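Local coordinates for beta-lactamase-related domain-containing protein (Bacteroides dorei DSM 17855, PDB 5TGF) that is an uncharacterized putative beta-lactamase-related protein, probably a serine hydrolase, with a calcium site known for it that is empty in this model, at residues T107-R111 with L135-P141; A57-V63 with L199-L203; Y122-D126 with K165-P169. All coordinates share one frame; numbering follows the deposited sequence. Where two conformers were deposited one is given.

Contact 1 (T107-R111 with L135-P141)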
loop_
_atom_site.group_PDB
_atom_site.type_symbol
_atom_site.label_atom_id
_atom_site.label_comp_id
_atom_site.label_asym_id
_atom_site.label_seq_id
_atom_site.Cartn_x
_atom_site.Cartn_y
_atom_site.Cartn_z
ATOM N N THR A 107 -11.359 7.238 -4.035
ATOM C CA THR A 107 -12.680 7.590 -4.556
ATOM C C THR A 107 -13.192 8.904 -3.929
ATOM O O THR A 107 -14.357 9.228 -4.077
ATOM C CB THR A 107 -13.722 6.483 -4.384
ATOM O OG1 THR A 107 -13.844 6.117 -3.000
ATOM C CG2 THR A 107 -13.342 5.267 -5.186
ATOM N N SER A 108 -12.298 9.698 -3.347
ATOM C CA SER A 108 -12.694 10.925 -2.649
ATOM C C SER A 108 -12.967 12.119 -3.571
ATOM O O SER A 108 -13.715 13.033 -3.183
ATOM C CB SER A 108 -11.641 11.323 -1.632
ATOM O OG SER A 108 -10.441 11.770 -2.246
ATOM N N GLY A 109 -12.303 12.141 -4.730
ATOM C CA GLY A 109 -12.248 13.312 -5.602
ATOM C C GLY A 109 -11.300 14.410 -5.194
ATOM O O GLY A 109 -11.296 15.484 -5.813
ATOM N N VAL A 110 -10.484 14.171 -4.166
ATOM C CA VAL A 110 -9.417 15.098 -3.822
ATOM C C VAL A 110 -8.346 15.059 -4.931
ATOM O O VAL A 110 -8.081 14.017 -5.527
ATOM C CB VAL A 110 -8.823 14.772 -2.449
ATOM C CG1 VAL A 110 -7.602 15.641 -2.144
ATOM C CG2 VAL A 110 -9.886 14.941 -1.380
ATOM N N ARG A 111 -7.764 16.212 -5.239
ATOM C CA ARG A 111 -6.744 16.264 -6.293
ATOM C C ARG A 111 -5.629 15.224 -5.963
ATOM O O ARG A 111 -5.254 15.119 -4.796
ATOM C CB ARG A 111 -6.162 17.670 -6.322
ATOM C CG ARG A 111 -5.379 17.994 -7.563
ATOM C CD ARG A 111 -4.632 19.305 -7.389
ATOM N NE ARG A 111 -3.649 19.420 -8.450
ATOM C CZ ARG A 111 -3.843 20.070 -9.585
ATOM N NH1 ARG A 111 -4.952 20.763 -9.761
ATOM N NH2 ARG A 111 -2.910 20.052 -10.531
ATOM N N LEU A 135 -7.525 23.442 -2.089
ATOM C CA LEU A 135 -7.620 22.935 -3.458
ATOM C C LEU A 135 -9.044 22.501 -3.798
ATOM O O LEU A 135 -9.694 21.786 -3.047
ATOM C CB LEU A 135 -6.671 21.737 -3.675
ATOM C CG LEU A 135 -5.168 21.998 -3.473
ATOM C CD1 LEU A 135 -4.390 20.684 -3.527
ATOM C CD2 LEU A 135 -4.616 23.030 -4.458
ATOM N N ASP A 136 -9.490 22.882 -4.982
ATOM C CA ASP A 136 -10.734 22.375 -5.537
ATOM C C ASP A 136 -10.674 20.857 -5.715
ATOM O O ASP A 136 -9.596 20.255 -5.997
ATOM C CB ASP A 136 -10.984 22.964 -6.936
ATOM C CG ASP A 136 -11.221 24.464 -6.924
ATOM O OD1 ASP A 136 -11.738 25.010 -5.917
ATOM O OD2 ASP A 136 -10.934 25.086 -7.974
ATOM N N THR A 137 -11.842 20.250 -5.580
ATOM C CA THR A 137 -11.995 18.843 -5.869
ATOM C C THR A 137 -12.084 18.615 -7.369
ATOM O O THR A 137 -12.253 19.543 -8.131
ATOM C CB THR A 137 -13.233 18.257 -5.184
ATOM O OG1 THR A 137 -14.403 18.993 -5.562
ATOM C CG2 THR A 137 -13.055 18.285 -3.682
ATOM N N VAL A 138 -11.933 17.369 -7.787
ATOM C CA VAL A 138 -11.964 17.078 -9.219
ATOM C C VAL A 138 -13.236 16.336 -9.623
ATOM O O VAL A 138 -13.584 16.330 -10.786
ATOM C CB VAL A 138 -10.681 16.356 -9.676
ATOM C CG1 VAL A 138 -9.501 17.339 -9.645
ATOM C CG2 VAL A 138 -10.413 15.124 -8.816
ATOM N N PHE A 139 -13.963 15.798 -8.647
ATOM C CA PHE A 139 -15.264 15.143 -8.860
ATOM C C PHE A 139 -15.918 14.841 -7.532
ATOM O O PHE A 139 -15.285 14.909 -6.464
ATOM C CB PHE A 139 -15.193 13.842 -9.712
ATOM C CG PHE A 139 -14.221 12.804 -9.190
ATOM C CD1 PHE A 139 -14.575 11.960 -8.149
ATOM C CD2 PHE A 139 -12.940 12.697 -9.736
ATOM C CE1 PHE A 139 -13.674 11.020 -7.645
ATOM C CE2 PHE A 139 -12.047 11.711 -9.292
ATOM C CZ PHE A 139 -12.409 10.889 -8.221
ATOM N N THR A 140 -17.206 14.520 -7.612
ATOM C CA THR A 140 -18.022 14.211 -6.441
ATOM C C THR A 140 -17.598 12.903 -5.816
ATOM O O THR A 140 -17.431 11.914 -6.542
ATOM C CB THR A 140 -19.510 14.113 -6.846
ATOM O OG1 THR A 140 -19.927 15.377 -7.363
ATOM C CG2 THR A 140 -20.388 13.754 -5.667
ATOM N N PRO A 141 -17.463 12.863 -4.474
ATOM C CA PRO A 141 -17.017 11.640 -3.813
ATOM C C PRO A 141 -17.861 10.411 -4.118
ATOM O O PRO A 141 -19.094 10.471 -4.228
ATOM C CB PRO A 141 -17.098 11.978 -2.315
ATOM C CG PRO A 141 -17.131 13.456 -2.227
ATOM C CD PRO A 141 -17.751 13.937 -3.497
HETATM O O HOH W 1 -14.728 15.435 -3.834
HETATM O O HOH W 2 -8.754 18.592 -3.969
HETATM O O HOH W 3 -7.544 20.850 -8.014
#
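Gly-109 lies against the ring of Phe-139. Its CA sits 3.6 Å from the ring centroid of Phe-139, 19° off the ring normal, which makes a CH-pi contact over one face. CE1 of Phe-139 is the ring atom closest to Gly-109 CA, so the glycine sits nearer that rim than the middle. CG of Phe-139 stands between the backbone N and the carbonyl carbon (chi1 54°), and this turns the ring back over the glycine. The same Gly-109 CA also makes a CA-H...O contact of 3.5 Å with Phe-139 O. Gly-109 has a positive phi, which favours glycine.

One direct backbone bond joins the segments: Val-138 N donates to Gly-109 O at 2.8 Å, nearly straight and in the carbonyl plane. The contact pairs two loops that flank helix 125-133 in the beta-lactamase-like fold. Ser-108 shapes the first loop as an ST turn, its OG accepting from Val-110 N at 3.1 Å.

Arg-111 covers the other end. Its chain is extended from CG to NE and crosses Leu-135 at about a right angle, with Arg-111 CD lying 4.1 Å from Leu-135 CD1. NE of Arg-111 hydrogen-bonds Tyr-113 O, outside the contact. Two waters link Asp-136 O to Arg-111, one to the backbone N and one to NH1 at the edge of the guanidinium group, in its plane. A third water donates to both Ser-108 O and Phe-139 O, at 2.7 Å each.

Contact 2 (A57-V63 with L199-L203); sequences ASAGKWV and LGGGL
Lys-61 lies along Gly-200, touching it with CG, CE and NZ. CG of Lys-61 lies beside the backbone N, anti to the carbonyl carbon (chi1 -76°). The chain then runs straight until chi4, where a turn to 71° swings NZ round, and Lys-61 NZ hydrogen-bonds Gly-200 O at 3.0 Å. The approach is from above the carbonyl plane, 38° out of it, so NZ does not sit on a lone pair. CG of Lys-61 also touches Gly-200 O, at 3.6 Å. NZ also hydrogen-bonds Tyr-147 OH, which in turn bonds Ser-58 OG. Ser-58, Lys-61 and Tyr-147 fit the SxxK serine hydrolase pattern, with a second hydroxyl on the lysine, and are consistent with an active site of that family.

Ser-58 turns its OG beside its own backbone N. Its CA makes a CA-H...O contact with Gly-200 O at 3.3 Å. Ala-57 CA does likewise with Gly-201 O. Gly-60 and Leu-203 form the apolar side. CG of Leu-203 is anti to the backbone N, and CD2 of Leu-203 rests on Gly-60 CA at 3.6 Å. Leu-203 CB lies 3.7 Å from Gly-60 CA. CD2 of Leu-203 also meets Val-63 CG2 at 4.0 Å, and the two side chains cross at about a right angle.

Two waters fill out the polar contacts. One accepts from Ala-57 N and donates to Gly-201 O and Leu-203 O. The other donates to Ala-57 O and Leu-199 O and accepts from Leu-203 N.

The contact joins the start of helix 60-74 to the short helix 198-201. Backbone bonding of Leu-203 with Val-56 leads into the two-stranded sheet 54-55 and 204-205. Helix 207-218 packs on Val-63, and helices 150-163 and 167-179 pack on Leu-199.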
loop_
_atom_site.group_PDB
_atom_site.type_symbol
_atom_site.label_atom_id
_atom_site.label_comp_id
_atom_site.label_asym_id
_atom_site.label_seq_id
_atom_site.Cartn_x
_atom_site.Cartn_y
_atom_site.Cartn_z
ATOM N N ALA A 57 7.892 3.583 -1.654
ATOM C CA ALA A 57 6.793 4.356 -2.254
ATOM C C ALA A 57 5.426 3.783 -1.901
ATOM O O ALA A 57 5.168 3.558 -0.721
ATOM C CB ALA A 57 7.020 4.457 -3.749
ATOM N N SER A 58 4.583 3.461 -2.883
ATOM C CA SER A 58 3.205 3.062 -2.591
ATOM C C SER A 58 3.067 1.736 -1.891
ATOM O O SER A 58 1.968 1.422 -1.445
ATOM C CB SER A 58 2.347 3.053 -3.835
ATOM O OG SER A 58 2.270 4.362 -4.344
ATOM N N ALA A 59 4.143 0.967 -1.745
ATOM C CA ALA A 59 4.056 -0.203 -0.870
ATOM C C ALA A 59 3.646 0.171 0.547
ATOM O O ALA A 59 3.025 -0.635 1.253
ATOM C CB ALA A 59 5.328 -1.036 -0.901
ATOM N N GLY A 60 3.928 1.411 0.944
ATOM C CA GLY A 60 3.483 1.918 2.238
ATOM C C GLY A 60 2.004 2.222 2.408
ATOM O O GLY A 60 1.559 2.364 3.548
ATOM N N LYS A 61 1.218 2.286 1.322
ATOM C CA LYS A 61 -0.217 2.572 1.458
ATOM C C LYS A 61 -0.900 1.496 2.301
ATOM O O LYS A 61 -1.761 1.804 3.111
ATOM C CB LYS A 61 -0.910 2.729 0.100
ATOM C CG LYS A 61 -0.632 4.047 -0.597
ATOM C CD LYS A 61 -1.432 4.193 -1.899
ATOM C CE LYS A 61 -1.269 5.560 -2.549
ATOM N NZ LYS A 61 0.062 5.823 -3.148
ATOM N N TRP A 62 -0.491 0.251 2.101
ATOM C CA TRP A 62 -1.045 -0.890 2.841
ATOM C C TRP A 62 -0.766 -0.730 4.326
ATOM O O TRP A 62 -1.639 -0.911 5.154
ATOM C CB TRP A 62 -0.448 -2.191 2.316
ATOM C CG TRP A 62 -1.259 -3.447 2.596
ATOM C CD1 TRP A 62 -2.334 -3.612 3.473
ATOM C CD2 TRP A 62 -1.070 -4.704 1.963
ATOM N NE1 TRP A 62 -2.823 -4.896 3.380
ATOM C CE2 TRP A 62 -2.051 -5.594 2.486
ATOM C CE3 TRP A 62 -0.170 -5.163 1.007
ATOM C CZ2 TRP A 62 -2.148 -6.919 2.071
ATOM C CZ3 TRP A 62 -0.291 -6.456 0.556
ATOM C CH2 TRP A 62 -1.293 -7.327 1.087
ATOM N N VAL A 63 0.481 -0.438 4.647
ATOM C CA VAL A 63 0.911 -0.208 6.044
ATOM C C VAL A 63 0.216 1.013 6.643
ATOM O O VAL A 63 -0.231 0.983 7.782
ATOM C CB VAL A 63 2.443 -0.077 6.151
ATOM C CG1 VAL A 63 2.855 0.148 7.614
ATOM C CG2 VAL A 63 3.123 -1.303 5.550
ATOM N N LEU A 199 2.090 9.397 3.688
ATOM C CA LEU A 199 1.397 8.114 3.785
ATOM C C LEU A 199 1.490 7.427 2.429
ATOM O O LEU A 199 1.731 6.203 2.339
ATOM C CB LEU A 199 -0.076 8.264 4.172
ATOM C CG LEU A 199 -0.363 8.280 5.705
ATOM C CD1 LEU A 199 0.183 9.562 6.313
ATOM C CD2 LEU A 199 -1.839 8.126 6.011
ATOM N N GLY A 200 1.183 8.180 1.386
ATOM C CA GLY A 200 1.030 7.546 0.068
ATOM C C GLY A 200 2.334 6.970 -0.476
ATOM O O GLY A 200 2.344 5.936 -1.141
ATOM N N GLY A 201 3.446 7.624 -0.164
ATOM C CA GLY A 201 4.713 7.283 -0.737
ATOM C C GLY A 201 5.940 7.410 0.138
ATOM O O GLY A 201 7.022 7.183 -0.360
ATOM N N GLY A 202 5.779 7.664 1.442
ATOM C CA GLY A 202 6.929 7.978 2.272
ATOM C C GLY A 202 7.706 6.826 2.886
ATOM O O GLY A 202 8.833 7.034 3.366
ATOM N N LEU A 203 7.096 5.639 2.927
ATOM C CA LEU A 203 7.616 4.517 3.708
ATOM C C LEU A 203 9.014 4.072 3.268
ATOM O O LEU A 203 9.294 3.836 2.063
ATOM C CB LEU A 203 6.644 3.318 3.672
ATOM C CG LEU A 203 7.118 2.122 4.517
ATOM C CD1 LEU A 203 7.149 2.461 6.006
ATOM C CD2 LEU A 203 6.228 0.908 4.331
HETATM O O HOH W 4 9.142 5.587 -0.076
HETATM O O HOH W 5 4.304 4.914 1.750
#

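Contact 3 (Y122-D126 with K165-P169); sequences YNHLD and KEFEP
His-124 and Glu-166 meet edge to edge. ND1 of His-124 donates to Glu-166 OE2 at 2.9 Å, with an N-H...O angle of 165°. This is a His-carboxylate hydrogen bond between two N-cap residues, each placed right before a helix: 125-133 for His-124 and 167-179 for Glu-166. OE2 uses its syn lone pair, on the side of the other oxygen. It lies almost in the imidazole plane, and ring and carboxylate are only 8° apart. Glu-166 reaches across on a chain extended beyond CG.

Two waters bridge the first turn of helix 125-133 to the glutamate. One accepts from Leu-125 N at 3.0 Å. The other accepts from Asp-126 N at 3.1 Å and lies 2.9 Å from Glu-166 OE2.

One residue further along each segment, Leu-125 CD1 packs on Phe-167 CB at 3.9 Å. CG of Phe-167 is anti to its backbone N (chi1 -172°), which carries the ring away from Leu-125.

Glu-166 OE2 is 5.1 Å from Asp-126 OD1. These like charges would probably disfavour a closer approach, and the N-H of His-124 would probably offset this in part.

Further out, the Phe-167 ring touches Ala-64, Val-67 and Ile-68 of helix 60-74. It also stacks edge-to-face with Phe-186. On helix 150-163, Glu-160 OE2 accepts a hydrogen bond from Phe-167 N.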
loop_
_atom_site.group_PDB
_atom_site.type_symbol
_atom_site.label_atom_id
_atom_site.label_comp_id
_atom_site.label_asym_id
_atom_site.label_seq_id
_atom_site.Cartn_x
_atom_site.Cartn_y
_atom_site.Cartn_z
ATOM N N TYR A 122 5.661 17.318 3.192
ATOM C CA TYR A 122 5.489 17.727 4.594
ATOM C C TYR A 122 5.870 16.611 5.568
ATOM O O TYR A 122 5.471 15.490 5.396
ATOM C CB TYR A 122 4.042 18.126 4.856
ATOM C CG TYR A 122 3.661 19.485 4.254
ATOM C CD1 TYR A 122 3.993 20.651 4.922
ATOM C CD2 TYR A 122 2.958 19.586 3.065
ATOM C CE1 TYR A 122 3.618 21.890 4.435
ATOM C CE2 TYR A 122 2.573 20.814 2.563
ATOM C CZ TYR A 122 2.921 21.974 3.251
ATOM O OH TYR A 122 2.563 23.249 2.819
ATOM N N ASN A 123 6.519 16.985 6.653
ATOM C CA ASN A 123 6.759 16.051 7.769
ATOM C C ASN A 123 5.746 16.197 8.903
ATOM O O ASN A 123 5.802 15.449 9.892
ATOM C CB ASN A 123 8.176 16.207 8.283
ATOM C CG ASN A 123 9.190 15.728 7.297
ATOM O OD1 ASN A 123 9.075 14.633 6.750
ATOM N ND2 ASN A 123 10.226 16.497 7.120
ATOM N N HIS A 124 4.766 17.078 8.721
ATOM C CA HIS A 124 3.653 17.174 9.655
ATOM C C HIS A 124 2.345 17.261 8.934
ATOM O O HIS A 124 2.140 18.134 8.058
ATOM C CB HIS A 124 3.817 18.392 10.579
ATOM C CG HIS A 124 5.108 18.403 11.317
ATOM N ND1 HIS A 124 5.320 17.653 12.454
ATOM C CD2 HIS A 124 6.292 18.991 11.026
ATOM C CE1 HIS A 124 6.590 17.752 12.811
ATOM N NE2 HIS A 124 7.197 18.562 11.961
ATOM N N LEU A 125 1.430 16.370 9.281
ATOM C CA LEU A 125 0.192 16.311 8.545
ATOM C C LEU A 125 -0.713 17.523 8.748
ATOM O O LEU A 125 -1.471 17.893 7.850
ATOM C CB LEU A 125 -0.539 15.015 8.849
ATOM C CG LEU A 125 0.162 13.749 8.388
ATOM C CD1 LEU A 125 -0.768 12.571 8.685
ATOM C CD2 LEU A 125 0.529 13.820 6.908
ATOM N N ASP A 126 -0.626 18.175 9.911
ATOM C CA ASP A 126 -1.449 19.360 10.104
ATOM C C ASP A 126 -1.143 20.458 9.095
ATOM O O ASP A 126 -2.067 21.076 8.551
ATOM C CB ASP A 126 -1.398 19.877 11.552
ATOM C CG ASP A 126 -0.026 20.399 11.981
ATOM O OD1 ASP A 126 1.012 20.187 11.308
ATOM O OD2 ASP A 126 0.020 20.980 13.090
ATOM N N LYS A 165 -1.920 12.288 18.726
ATOM C CA LYS A 165 -0.531 11.872 18.530
ATOM C C LYS A 165 -0.222 11.873 17.012
ATOM O O LYS A 165 -1.081 11.541 16.217
ATOM C CB LYS A 165 -0.341 10.455 19.081
ATOM C CG LYS A 165 1.067 10.086 19.448
ATOM C CD LYS A 165 1.099 8.751 20.220
ATOM C CE LYS A 165 2.531 8.222 20.245
ATOM N NZ LYS A 165 2.723 6.972 21.042
ATOM N N GLU A 166 1.003 12.201 16.645
ATOM C CA GLU A 166 1.341 12.317 15.223
ATOM C C GLU A 166 1.505 10.929 14.572
ATOM O O GLU A 166 1.694 9.913 15.258
ATOM C CB GLU A 166 2.579 13.188 15.031
ATOM C CG GLU A 166 2.296 14.683 15.198
ATOM C CD GLU A 166 3.335 15.547 14.520
ATOM O OE1 GLU A 166 4.448 15.637 15.050
ATOM O OE2 GLU A 166 3.084 16.060 13.406
ATOM N N PHE A 167 1.395 10.907 13.250
ATOM C CA PHE A 167 1.248 9.671 12.487
ATOM C C PHE A 167 2.484 8.771 12.542
ATOM O O PHE A 167 2.365 7.531 12.636
ATOM C CB PHE A 167 0.860 9.981 11.027
ATOM C CG PHE A 167 0.507 8.741 10.230
ATOM C CD1 PHE A 167 -0.755 8.220 10.272
ATOM C CD2 PHE A 167 1.485 8.054 9.543
ATOM C CE1 PHE A 167 -1.069 7.041 9.595
ATOM C CE2 PHE A 167 1.178 6.899 8.833
ATOM C CZ PHE A 167 -0.091 6.393 8.880
ATOM N N GLU A 168 3.670 9.347 12.437
ATOM C CA GLU A 168 4.865 8.515 12.511
ATOM C C GLU A 168 4.990 7.832 13.917
ATOM O O GLU A 168 5.233 6.617 14.005
ATOM C CB GLU A 168 6.097 9.293 12.103
ATOM C CG GLU A 168 7.430 8.570 12.298
ATOM C CD GLU A 168 7.538 7.224 11.580
ATOM O OE1 GLU A 168 6.840 6.989 10.582
ATOM O OE2 GLU A 168 8.334 6.384 12.016
ATOM N N PRO A 169 4.806 8.605 15.008
ATOM C CA PRO A 169 4.836 7.932 16.308
ATOM C C PRO A 169 3.735 6.897 16.468
ATOM O O PRO A 169 3.988 5.828 17.060
ATOM C CB PRO A 169 4.630 9.079 17.309
ATOM C CG PRO A 169 5.068 10.283 16.622
ATOM C CD PRO A 169 5.004 10.055 15.137
HETATM O O HOH W 6 2.386 14.315 11.288
HETATM O O HOH W 7 0.526 16.811 12.391
#

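Contact 2 is the core contact, its centre about 5 Å from the centre of the chain, with all its touching residues buried. Contacts 1 and 3 are partly buried, their centres about 20 and 18 Å from the centre of the chain. Contacts 2 and 3 touch: Leu-199 packs on both Phe-167 and Leu-125, so helix 198-201 of contact 2 meets both segments of contact 3. Contact 1 touches neither. It joins the loops before and after helix 125-133, while contact 3 includes its first turn. Contact 1 rests on backbone, ring and water contacts, contact 2 on glycines, a lysine and bridging waters, and contact 3 on a His-carboxylate hydrogen bond, bridging waters and one apolar touch.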